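Local coordinates for protein CD180 antigen (Mus musculus, PDB 3T6Q) that may cooperate with MD-1 and TLR4 in the innate response of B cells to bacterial lipopolysaccharide, leading to NF-kappa-B activation, at residues 46-51 with 67-72; 91-96 with 113-118; 406-411 with 429-434; 455-460 with 482-487. One frame throughout, in Å; residues are numbered along the deposited sequence.

Contact 1: residues 46-51 with 67-72; sequences PTIQNT and CQIYWI. With NAG (2-acetamido-2-deoxy-beta-D-glucopyranose), chain R.
P46 to I48 run parallel to I69 to I72, joining leucine-rich repeats 1 and 2 of the Toll-like receptor fold. The strands 47-48 and 71-72 are two short parallel rungs, apart from the main strands of the solenoid. T47 pairs with W71 and I48 with I72. The carbonyl of P46 takes two backbone donors. Y70 N reaches P46 O at 2.9 Å, with the donor tilted 28° from the carbonyl plane. W71 N reaches the same P46 O at 3.3 Å, in the carbonyl plane but more bent at the hydrogen. The third bond runs the other way: I48 N gives an almost straight bond of 3.0 Å to W71 O. P46 CA also points its hydrogen at Q68 O. C67 N and I69 N both donate to N91 OD1 of the next repeat. I48 O turns elsewhere, to a backbone bond with H73 and a weak one from T76 OG1. T47 OG1 donates to Q49 OE1 on a lone pair, within its own segment. W71 NE1 is bonded to a bound glycerol. On the face of T47 and W71, the threonine methyl CG2 lies 3.6 Å from W71 CD1, meeting the indole obliquely. On the other face I48 and I72 lie side by side. I48 CG1 stands between the backbone N and the carbonyl carbon (chi1 57°), and the extended chain carries CD1 beside I72 and I69. Beyond the strand, N50 ND2 is bonded covalently to C1 of an N-linked NAG at 1.4 Å.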
# COMPACT_ATOMS: atom_id res chain seq x y z
N PRO A 46 -18.54 -2.08 6.19
CA PRO A 46 -17.30 -2.33 6.92
C PRO A 46 -16.99 -3.83 7.02
O PRO A 46 -15.83 -4.23 6.93
CB PRO A 46 -17.58 -1.69 8.31
CG PRO A 46 -18.49 -0.58 7.97
CD PRO A 46 -19.41 -1.13 6.91
N THR A 47 -18.03 -4.66 7.15
CA THR A 47 -17.80 -6.12 7.06
C THR A 47 -18.85 -6.67 6.12
O THR A 47 -19.95 -6.15 6.07
CB THR A 47 -17.98 -6.84 8.42
OG1 THR A 47 -19.35 -6.73 8.81
CG2 THR A 47 -17.10 -6.25 9.55
N ILE A 48 -18.49 -7.68 5.34
CA ILE A 48 -19.47 -8.41 4.55
C ILE A 48 -19.33 -9.86 5.02
O ILE A 48 -18.23 -10.32 5.48
CB ILE A 48 -19.30 -8.20 3.00
CG1 ILE A 48 -17.87 -8.62 2.53
CG2 ILE A 48 -19.57 -6.73 2.66
CD1 ILE A 48 -17.65 -8.47 1.01
N GLN A 49 -20.43 -10.58 4.94
CA GLN A 49 -20.49 -11.89 5.61
C GLN A 49 -21.66 -12.68 4.96
O GLN A 49 -22.29 -12.18 4.03
CB GLN A 49 -20.70 -11.69 7.13
CG GLN A 49 -21.99 -10.95 7.52
CD GLN A 49 -21.79 -9.47 7.70
OE1 GLN A 49 -20.69 -9.01 8.04
NE2 GLN A 49 -22.84 -8.70 7.49
N ASN A 50 -21.95 -13.87 5.47
CA ASN A 50 -22.91 -14.80 4.84
C ASN A 50 -24.29 -14.24 4.63
O ASN A 50 -24.97 -14.63 3.69
CB ASN A 50 -22.97 -16.13 5.60
CG ASN A 50 -23.64 -16.01 6.98
OD1 ASN A 50 -23.47 -15.02 7.68
ND2 ASN A 50 -24.41 -17.03 7.34
N THR A 51 -24.69 -13.25 5.43
CA THR A 51 -26.01 -12.64 5.30
C THR A 51 -26.10 -11.43 4.35
O THR A 51 -27.20 -10.94 4.03
CB THR A 51 -26.51 -12.17 6.67
OG1 THR A 51 -25.47 -11.41 7.29
CG2 THR A 51 -26.83 -13.38 7.58
N CYS A 67 -15.92 0.36 -1.17
CA CYS A 67 -17.08 0.28 -0.25
C CYS A 67 -16.66 0.27 1.22
O CYS A 67 -17.45 -0.10 2.09
CB CYS A 67 -17.93 -0.98 -0.56
SG CYS A 67 -19.02 -0.61 -1.94
N GLN A 68 -15.41 0.62 1.49
CA GLN A 68 -14.89 0.64 2.87
C GLN A 68 -14.98 -0.74 3.56
O GLN A 68 -15.16 -0.84 4.78
CB GLN A 68 -15.58 1.77 3.67
CG GLN A 68 -15.25 3.15 3.13
CD GLN A 68 -16.02 4.25 3.82
OE1 GLN A 68 -16.72 5.02 3.18
NE2 GLN A 68 -15.90 4.33 5.14
N ILE A 69 -14.79 -1.81 2.79
CA ILE A 69 -14.86 -3.16 3.33
C ILE A 69 -13.52 -3.54 3.96
O ILE A 69 -12.50 -3.49 3.29
CB ILE A 69 -15.19 -4.19 2.22
CG1 ILE A 69 -16.54 -3.86 1.61
CG2 ILE A 69 -15.15 -5.61 2.79
CD1 ILE A 69 -16.69 -4.51 0.20
N TYR A 70 -13.53 -3.84 5.27
CA TYR A 70 -12.35 -4.32 5.99
C TYR A 70 -12.35 -5.82 6.18
O TYR A 70 -11.29 -6.40 6.34
CB TYR A 70 -12.27 -3.64 7.38
CG TYR A 70 -11.99 -2.15 7.28
CD1 TYR A 70 -10.68 -1.67 7.35
CD2 TYR A 70 -13.02 -1.22 7.10
CE1 TYR A 70 -10.41 -0.30 7.28
CE2 TYR A 70 -12.75 0.16 6.97
CZ TYR A 70 -11.44 0.61 7.08
OH TYR A 70 -11.13 1.97 7.00
N TRP A 71 -13.53 -6.46 6.18
CA TRP A 71 -13.61 -7.89 6.49
C TRP A 71 -14.46 -8.62 5.49
O TRP A 71 -15.56 -8.20 5.23
CB TRP A 71 -14.21 -8.12 7.90
CG TRP A 71 -13.35 -7.52 8.97
CD1 TRP A 71 -13.46 -6.23 9.54
CD2 TRP A 71 -12.15 -8.11 9.59
NE1 TRP A 71 -12.46 -6.03 10.48
CE2 TRP A 71 -11.64 -7.10 10.54
CE3 TRP A 71 -11.48 -9.31 9.46
CZ2 TRP A 71 -10.52 -7.35 11.32
CZ3 TRP A 71 -10.36 -9.54 10.26
CH2 TRP A 71 -9.89 -8.58 11.16
N ILE A 72 -13.99 -9.76 5.01
CA ILE A 72 -14.85 -10.68 4.19
C ILE A 72 -14.90 -12.04 4.90
O ILE A 72 -13.92 -12.79 4.85
CB ILE A 72 -14.29 -10.87 2.76
CG1 ILE A 72 -13.96 -9.50 2.14
CG2 ILE A 72 -15.30 -11.66 1.88
CD1 ILE A 72 -13.51 -9.58 0.66
C1 NAG R . -25.10 -17.08 8.61
C2 NAG R . -26.46 -17.80 8.52
C3 NAG R . -27.01 -18.10 9.93
C4 NAG R . -25.96 -18.62 10.92
C5 NAG R . -24.78 -17.66 10.88
C6 NAG R . -23.65 -17.94 11.87
C7 NAG R . -27.51 -17.30 6.33
C8 NAG R . -28.49 -16.49 5.54
N2 NAG R . -27.40 -17.07 7.66
O3 NAG R . -27.98 -19.10 9.81
O4 NAG R . -26.51 -18.73 12.22
O5 NAG R . -24.26 -17.72 9.57
O6 NAG R . -23.01 -19.12 11.49
O7 NAG R . -26.86 -18.14 5.70

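Contact 2: residues 91-96 with 113-118; sequences NPLIFM and IQTGIS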
# COMPACT_ATOMS: atom_id res chain seq x y z
N ASN A 91 -10.72 -1.57 -1.59
CA ASN A 91 -11.24 -1.84 -0.23
C ASN A 91 -10.08 -2.15 0.70
O ASN A 91 -9.17 -2.90 0.33
CB ASN A 91 -12.28 -3.00 -0.24
CG ASN A 91 -13.58 -2.58 -0.82
OD1 ASN A 91 -14.32 -1.80 -0.19
ND2 ASN A 91 -13.84 -2.99 -2.06
N PRO A 92 -10.08 -1.58 1.91
CA PRO A 92 -8.91 -1.81 2.79
C PRO A 92 -8.98 -3.15 3.57
O PRO A 92 -9.12 -3.17 4.82
CB PRO A 92 -8.98 -0.60 3.74
CG PRO A 92 -10.48 -0.35 3.87
CD PRO A 92 -11.00 -0.56 2.45
N LEU A 93 -8.83 -4.25 2.85
CA LEU A 93 -9.19 -5.55 3.41
C LEU A 93 -8.16 -6.00 4.43
O LEU A 93 -6.98 -6.02 4.16
CB LEU A 93 -9.28 -6.63 2.30
CG LEU A 93 -10.30 -6.35 1.20
CD1 LEU A 93 -10.22 -7.38 0.07
CD2 LEU A 93 -11.70 -6.35 1.82
N ILE A 94 -8.63 -6.39 5.61
CA ILE A 94 -7.77 -6.96 6.66
C ILE A 94 -7.70 -8.49 6.51
O ILE A 94 -6.65 -9.08 6.71
CB ILE A 94 -8.30 -6.58 8.06
CG1 ILE A 94 -8.33 -5.04 8.20
CG2 ILE A 94 -7.43 -7.21 9.18
CD1 ILE A 94 -9.15 -4.55 9.38
N PHE A 95 -8.82 -9.12 6.17
CA PHE A 95 -8.79 -10.59 6.06
C PHE A 95 -9.94 -11.08 5.25
O PHE A 95 -11.01 -10.53 5.30
CB PHE A 95 -8.87 -11.28 7.45
CG PHE A 95 -8.38 -12.72 7.47
CD1 PHE A 95 -7.02 -13.01 7.48
CD2 PHE A 95 -9.30 -13.79 7.52
CE1 PHE A 95 -6.57 -14.33 7.52
CE2 PHE A 95 -8.86 -15.11 7.56
CZ PHE A 95 -7.49 -15.38 7.56
N MET A 96 -9.70 -12.19 4.56
CA MET A 96 -10.73 -12.78 3.73
C MET A 96 -10.76 -14.27 4.07
O MET A 96 -9.72 -14.97 4.00
CB MET A 96 -10.38 -12.52 2.26
CG MET A 96 -11.30 -13.24 1.29
SD MET A 96 -10.88 -12.71 -0.39
CE MET A 96 -12.33 -13.27 -1.27
N ILE A 113 -7.74 -4.88 -7.02
CA ILE A 113 -6.78 -3.78 -7.20
C ILE A 113 -6.72 -2.90 -5.93
O ILE A 113 -7.74 -2.55 -5.34
CB ILE A 113 -7.16 -2.98 -8.49
CG1 ILE A 113 -6.94 -3.84 -9.75
CG2 ILE A 113 -6.39 -1.64 -8.60
CD1 ILE A 113 -7.70 -3.35 -10.99
N GLN A 114 -5.51 -2.49 -5.54
CA GLN A 114 -5.35 -1.54 -4.45
C GLN A 114 -6.23 -1.95 -3.26
O GLN A 114 -7.08 -1.17 -2.77
CB GLN A 114 -5.62 -0.08 -4.87
CG GLN A 114 -4.94 0.92 -3.91
CD GLN A 114 -5.19 2.37 -4.30
OE1 GLN A 114 -6.32 2.84 -4.25
NE2 GLN A 114 -4.12 3.08 -4.69
N THR A 115 -5.99 -3.17 -2.81
CA THR A 115 -6.63 -3.71 -1.60
C THR A 115 -5.62 -3.83 -0.46
O THR A 115 -5.91 -4.45 0.58
CB THR A 115 -7.24 -5.10 -1.90
OG1 THR A 115 -6.26 -5.87 -2.58
CG2 THR A 115 -8.49 -4.91 -2.79
N GLY A 116 -4.41 -3.32 -0.65
CA GLY A 116 -3.40 -3.34 0.40
C GLY A 116 -2.65 -4.65 0.58
O GLY A 116 -1.87 -4.78 1.53
N ILE A 117 -2.89 -5.63 -0.29
CA ILE A 117 -2.38 -6.98 -0.03
C ILE A 117 -0.91 -7.09 -0.41
O ILE A 117 -0.43 -6.43 -1.33
CB ILE A 117 -3.22 -8.07 -0.75
CG1 ILE A 117 -3.07 -7.94 -2.27
CG2 ILE A 117 -4.69 -7.93 -0.31
CD1 ILE A 117 -3.60 -9.17 -3.05
N SER A 118 -0.17 -7.96 0.26
CA SER A 118 1.23 -8.11 -0.09
C SER A 118 1.52 -9.48 -0.70
O SER A 118 2.65 -9.78 -1.06
CB SER A 118 2.09 -7.86 1.13
OG SER A 118 1.71 -8.77 2.15
O HOH W 1 -4.69 -6.09 2.58
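T115, N91 and L93 carry this contact between leucine-rich repeats 3 and 4, and T115 contributes the most buried area of the three. It sits against the loop that leads from N91 into the strand 95-96. T115 CA directs its hydrogen at N91 O, 3.3 Å away, which is the nearest approach of the two segments. T115 OG1 sits between the backbone N and the carbonyl carbon (chi1 48°), which leaves CG2 anti to the carbonyl carbon. CG2 lies near N91 O and 4.2 Å from L93 CD1, at the edge of van der Waals contact. The hydroxyl T115 OG1 is bonded to F112 O just before its segment. The amide of N91 serves two repeats. ND2 donates to L88 O of its own repeat and to L64 O of repeat 2, and OD1 accepts from backbone N-H groups of repeat 2. P92 is the centre of an inverse gamma turn, in which L93 N makes a weak 2.9 Å bond to N91 O. Past the turn, L93 O and T115 O come near the same water, at 2.8 Å and 2.9 Å from its oxygen. The water can donate to both carbonyls, though it has more acceptors near it than protons to give. The two segments thus meet directly through apolar and CA-H...O contacts, and their polar link is water-mediated.

Contact 3: residues 406-411 with 429-434; sequences DLAFTR and VLNLSH. With NAG (2-acetamido-2-deoxy-beta-D-glucopyranose), chain F; NAG (2-acetamido-2-deoxy-beta-D-glucopyranose), chain E.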
# COMPACT_ATOMS: atom_id res chain seq x y z
N ASP A 406 -10.52 9.48 -45.35
CA ASP A 406 -10.99 10.30 -44.24
C ASP A 406 -10.28 11.64 -44.39
O ASP A 406 -9.09 11.69 -44.36
CB ASP A 406 -10.67 9.61 -42.91
CG ASP A 406 -11.32 10.28 -41.71
OD1 ASP A 406 -11.83 11.44 -41.87
OD2 ASP A 406 -11.33 9.67 -40.61
N LEU A 407 -11.05 12.71 -44.59
CA LEU A 407 -10.54 14.06 -44.74
C LEU A 407 -11.22 14.97 -43.71
O LEU A 407 -11.26 16.21 -43.88
CB LEU A 407 -10.84 14.51 -46.19
CG LEU A 407 -9.88 13.88 -47.22
CD1 LEU A 407 -10.43 14.02 -48.64
CD2 LEU A 407 -8.48 14.51 -47.15
N ALA A 408 -11.78 14.37 -42.67
CA ALA A 408 -12.54 15.16 -41.66
C ALA A 408 -11.65 16.28 -41.10
O ALA A 408 -10.48 16.03 -40.77
CB ALA A 408 -13.06 14.28 -40.54
N PHE A 409 -12.24 17.48 -40.95
CA PHE A 409 -11.60 18.66 -40.33
C PHE A 409 -10.41 19.15 -41.14
O PHE A 409 -9.58 19.90 -40.65
CB PHE A 409 -11.22 18.37 -38.86
CG PHE A 409 -12.42 18.06 -38.02
CD1 PHE A 409 -13.24 19.10 -37.54
CD2 PHE A 409 -12.80 16.75 -37.79
CE1 PHE A 409 -14.39 18.82 -36.82
CE2 PHE A 409 -13.95 16.47 -37.05
CZ PHE A 409 -14.74 17.51 -36.58
N THR A 410 -10.32 18.75 -42.39
CA THR A 410 -9.27 19.26 -43.23
C THR A 410 -9.98 20.06 -44.33
O THR A 410 -10.75 19.47 -45.11
CB THR A 410 -8.46 18.09 -43.85
OG1 THR A 410 -7.71 17.44 -42.81
CG2 THR A 410 -7.53 18.62 -44.95
N ARG A 411 -9.69 21.36 -44.41
CA ARG A 411 -10.30 22.24 -45.43
C ARG A 411 -9.88 21.82 -46.85
O ARG A 411 -8.68 21.61 -47.11
CB ARG A 411 -9.93 23.71 -45.14
CG ARG A 411 -10.26 24.70 -46.26
CD ARG A 411 -10.60 26.10 -45.71
NE ARG A 411 -9.96 26.33 -44.42
CZ ARG A 411 -8.91 27.12 -44.22
NH1 ARG A 411 -8.39 27.23 -43.00
NH2 ARG A 411 -8.39 27.80 -45.22
N VAL A 429 -16.41 4.52 -48.26
CA VAL A 429 -16.59 5.40 -47.10
C VAL A 429 -15.77 6.69 -47.31
O VAL A 429 -14.55 6.62 -47.57
CB VAL A 429 -16.12 4.75 -45.77
CG1 VAL A 429 -16.24 5.76 -44.61
CG2 VAL A 429 -16.93 3.50 -45.43
N LEU A 430 -16.43 7.84 -47.22
CA LEU A 430 -15.77 9.13 -47.45
C LEU A 430 -16.21 10.08 -46.33
O LEU A 430 -17.42 10.34 -46.17
CB LEU A 430 -16.14 9.68 -48.84
CG LEU A 430 -15.63 11.06 -49.26
CD1 LEU A 430 -14.10 11.16 -49.15
CD2 LEU A 430 -16.07 11.36 -50.69
N ASN A 431 -15.24 10.58 -45.53
CA ASN A 431 -15.59 11.46 -44.43
C ASN A 431 -15.04 12.84 -44.77
O ASN A 431 -13.82 13.04 -44.83
CB ASN A 431 -15.05 10.93 -43.07
CG ASN A 431 -15.57 11.75 -41.88
OD1 ASN A 431 -16.05 12.85 -42.04
ND2 ASN A 431 -15.45 11.21 -40.68
N LEU A 432 -15.96 13.79 -44.96
CA LEU A 432 -15.64 15.19 -45.30
C LEU A 432 -16.19 16.16 -44.27
O LEU A 432 -16.49 17.33 -44.58
CB LEU A 432 -16.24 15.55 -46.69
CG LEU A 432 -15.69 14.67 -47.86
CD1 LEU A 432 -16.37 14.94 -49.19
CD2 LEU A 432 -14.19 14.88 -48.03
N SER A 433 -16.37 15.67 -43.06
CA SER A 433 -16.88 16.46 -41.95
C SER A 433 -16.05 17.75 -41.85
O SER A 433 -14.83 17.68 -41.79
CB SER A 433 -16.77 15.66 -40.67
OG SER A 433 -17.28 16.40 -39.59
N HIS A 434 -16.70 18.91 -41.81
CA HIS A 434 -15.98 20.22 -41.72
C HIS A 434 -14.92 20.51 -42.76
O HIS A 434 -14.03 21.32 -42.51
CB HIS A 434 -15.44 20.41 -40.29
CG HIS A 434 -16.51 20.32 -39.26
ND1 HIS A 434 -17.07 21.41 -38.67
CD2 HIS A 434 -17.15 19.22 -38.72
CE1 HIS A 434 -18.01 21.02 -37.80
NE2 HIS A 434 -18.06 19.68 -37.83
C1 NAG F . -14.93 9.90 -40.45
C2 NAG F . -14.36 9.68 -39.03
C3 NAG F . -13.97 8.19 -38.90
C4 NAG F . -15.14 7.24 -39.25
C5 NAG F . -15.75 7.62 -40.60
C6 NAG F . -17.02 6.83 -40.93
C7 NAG F . -13.11 11.45 -37.85
C8 NAG F . -11.84 12.28 -37.75
N2 NAG F . -13.19 10.56 -38.83
O3 NAG F . -13.55 7.94 -37.55
O4 NAG F . -14.64 5.91 -39.46
O5 NAG F . -16.05 9.02 -40.65
O6 NAG F . -17.96 6.98 -39.88
O7 NAG F . -14.02 11.61 -37.03
C1 NAG E . -8.39 9.23 -38.99
C2 NAG E . -9.30 8.20 -38.27
C3 NAG E . -10.10 8.89 -37.15
C4 NAG E . -9.21 9.75 -36.27
C5 NAG E . -8.35 10.66 -37.13
C6 NAG E . -7.40 11.57 -36.35
C7 NAG E . -10.39 6.22 -39.24
C8 NAG E . -11.32 5.72 -40.30
N2 NAG E . -10.17 7.55 -39.22
O3 NAG E . -10.72 7.89 -36.38
O4 NAG E . -9.94 10.62 -35.40
O5 NAG E . -7.59 9.90 -38.06
O6 NAG E . -6.29 10.82 -35.85
O7 NAG E . -9.89 5.42 -38.46
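D406 and N431 lie side by side on one face of their parallel bridge, each spending a side-chain oxygen on its own backbone. D406 OD1 accepts from A408 N and N431 OD1 from S433 N, so each closes an Asx turn. The other carboxylate oxygen, D406 OD2, is gripped by two sugars. It takes N2 of the NAG linked to N431 at 2.7 Å and N2 of a second NAG at 2.8 Å. Both side chains have CG anti to the backbone N (chi1 -170° in D406) and share a similar chi2, so the carboxylate and amide planes are only 8° apart. The carboxylate thus ties the glycan of its neighbour's asparagine to the concave surface. Backbone bonds follow the same ladder. L407 N donates to N431 O at 2.8 Å, and F409 N donates to S433 O at 2.7 Å in a nearly straight bond. Outward, the F409 and H434 rings run near parallel (12°) but slid apart, with F409 CE1 3.4 Å from H434 CD2, over the imidazole face. Among the apolar side chains, L407 CB meets L432 CD2. A408 CB touches S433 CB and the acetyl methyl of the NAG linked to N431. The contact links leucine-rich repeats 14 and 15. The strand 404-406 lies between 380-382 and 429-431, which is flanked in turn by 453-455. F409 also stacks on Y385, so the aromatic row continues into the preceding repeat.

Contact 4: residues 455-460 with 482-487; sequences NLQGNH and VLSFCD
L456 and V482 begin a ladder between leucine-rich repeats 16 and 17, where the chain leaves each parallel strand of the solenoid. Two backbone bonds hold it. L456 N gives to V482 O at 2.8 Å, and G458 N gives to S484 O at 3.2 Å, both in the carbonyl plane. L456 to N459 form a type II turn, with G458 at positive phi. CA-H...O contacts add to these: Q457 CA lies near S484 O and, further along, G458 CA lies 3.1 Å from F485 O. Apolar contact comes from L456 and L483, side by side in the core, with CB of the first 3.9 Å from CD2 of the second. V482 also packs on the N455 side chain. The extended Q457 chain runs alongside F485, its amide plane turned 49° from the ring, and Q457 CD sits 3.8 Å from F485 CD2. The ring stacks further on H509. Within the turn, N459 ND2 donates to L456 O from above the carbonyl plane, while N459 OD1 takes L437 N of the preceding repeat. C486 SG approaches that same L456 O, at 3.1 Å.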
# COMPACT_ATOMS: atom_id res chain seq x y z
N ASN A 455 -19.96 11.32 -45.01
CA ASN A 455 -20.21 12.18 -43.86
C ASN A 455 -19.91 13.59 -44.31
O ASN A 455 -18.75 13.91 -44.65
CB ASN A 455 -19.34 11.76 -42.64
CG ASN A 455 -19.62 12.57 -41.37
OD1 ASN A 455 -19.57 12.02 -40.29
ND2 ASN A 455 -19.86 13.86 -41.49
N LEU A 456 -20.93 14.45 -44.29
CA LEU A 456 -20.76 15.85 -44.62
C LEU A 456 -21.19 16.78 -43.51
O LEU A 456 -21.64 17.91 -43.77
CB LEU A 456 -21.56 16.19 -45.86
CG LEU A 456 -21.18 15.53 -47.17
CD1 LEU A 456 -22.16 15.93 -48.23
CD2 LEU A 456 -19.76 15.93 -47.59
N GLN A 457 -21.04 16.34 -42.26
CA GLN A 457 -21.36 17.21 -41.16
C GLN A 457 -20.56 18.51 -41.28
O GLN A 457 -19.36 18.48 -41.60
CB GLN A 457 -21.02 16.50 -39.85
CG GLN A 457 -21.43 17.26 -38.63
CD GLN A 457 -21.03 16.59 -37.33
OE1 GLN A 457 -20.28 17.16 -36.54
NE2 GLN A 457 -21.55 15.41 -37.10
N GLY A 458 -21.19 19.66 -40.99
CA GLY A 458 -20.46 20.94 -41.03
C GLY A 458 -20.02 21.49 -42.40
O GLY A 458 -19.11 22.33 -42.47
N ASN A 459 -20.63 21.04 -43.49
CA ASN A 459 -20.38 21.67 -44.78
C ASN A 459 -21.55 22.63 -45.08
O ASN A 459 -22.35 22.89 -44.17
CB ASN A 459 -20.21 20.64 -45.89
CG ASN A 459 -18.91 19.86 -45.74
OD1 ASN A 459 -17.90 20.22 -46.32
ND2 ASN A 459 -18.92 18.84 -44.89
N HIS A 460 -21.68 23.10 -46.33
CA HIS A 460 -22.71 24.13 -46.65
C HIS A 460 -23.28 24.09 -48.04
O HIS A 460 -22.66 23.58 -49.00
CB HIS A 460 -22.17 25.53 -46.40
CG HIS A 460 -21.15 25.98 -47.43
ND1 HIS A 460 -21.47 26.76 -48.49
CD2 HIS A 460 -19.78 25.71 -47.54
CE1 HIS A 460 -20.37 26.98 -49.24
NE2 HIS A 460 -19.33 26.35 -48.65
N VAL A 482 -24.76 11.85 -43.79
CA VAL A 482 -24.75 12.67 -42.54
C VAL A 482 -24.66 14.12 -43.02
O VAL A 482 -23.67 14.53 -43.66
CB VAL A 482 -23.54 12.36 -41.62
CG1 VAL A 482 -23.56 13.23 -40.36
CG2 VAL A 482 -23.51 10.89 -41.26
N LEU A 483 -25.73 14.87 -42.74
CA LEU A 483 -25.82 16.27 -43.09
C LEU A 483 -26.15 17.11 -41.89
O LEU A 483 -26.80 18.15 -42.01
CB LEU A 483 -26.90 16.47 -44.18
CG LEU A 483 -26.55 16.00 -45.60
CD1 LEU A 483 -27.79 16.10 -46.49
CD2 LEU A 483 -25.44 16.84 -46.21
N SER A 484 -25.68 16.68 -40.73
CA SER A 484 -25.99 17.40 -39.51
C SER A 484 -25.10 18.66 -39.40
O SER A 484 -24.05 18.70 -40.04
CB SER A 484 -25.83 16.47 -38.31
OG SER A 484 -24.53 15.87 -38.34
N PHE A 485 -25.52 19.69 -38.65
CA PHE A 485 -24.72 20.95 -38.56
C PHE A 485 -24.32 21.56 -39.88
O PHE A 485 -23.16 22.03 -40.05
CB PHE A 485 -23.43 20.68 -37.75
CG PHE A 485 -23.71 20.24 -36.34
CD1 PHE A 485 -23.95 21.19 -35.33
CD2 PHE A 485 -23.78 18.89 -36.03
CE1 PHE A 485 -24.25 20.77 -34.04
CE2 PHE A 485 -24.05 18.48 -34.74
CZ PHE A 485 -24.28 19.41 -33.75
N CYS A 486 -25.21 21.53 -40.86
CA CYS A 486 -24.91 22.08 -42.16
C CYS A 486 -25.60 23.45 -42.40
O CYS A 486 -25.72 23.87 -43.56
CB CYS A 486 -25.30 21.08 -43.28
SG CYS A 486 -24.06 19.74 -43.37
N ASP A 487 -26.12 24.04 -41.33
CA ASP A 487 -26.82 25.37 -41.38
C ASP A 487 -27.99 25.35 -42.36
O ASP A 487 -28.20 26.32 -43.10
CB ASP A 487 -25.79 26.42 -41.84
CG ASP A 487 -26.28 27.85 -41.69
OD1 ASP A 487 -25.99 28.64 -42.63
OD2 ASP A 487 -26.94 28.16 -40.66

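Overall arrangement
The four contacts come in series along the chain, each joining one leucine-rich repeat to the next. Contacts 1 and 2 lie 12 Å apart, centre to centre, and touch. Both reach the small parallel sheet of strands 47-48, 71-72 and 95-96, and Y70 O probably takes a hydrogen bond from I94 N. Contacts 3 and 4 are 11 Å apart and also touch, through probable bonds such as H434 N to Q457 O. The two pairs are about 50 Å or more from each other, on opposite sides of the chain's centre. They sample two distant arcs of the horseshoe, whose curve is built from such repeat-to-repeat steps.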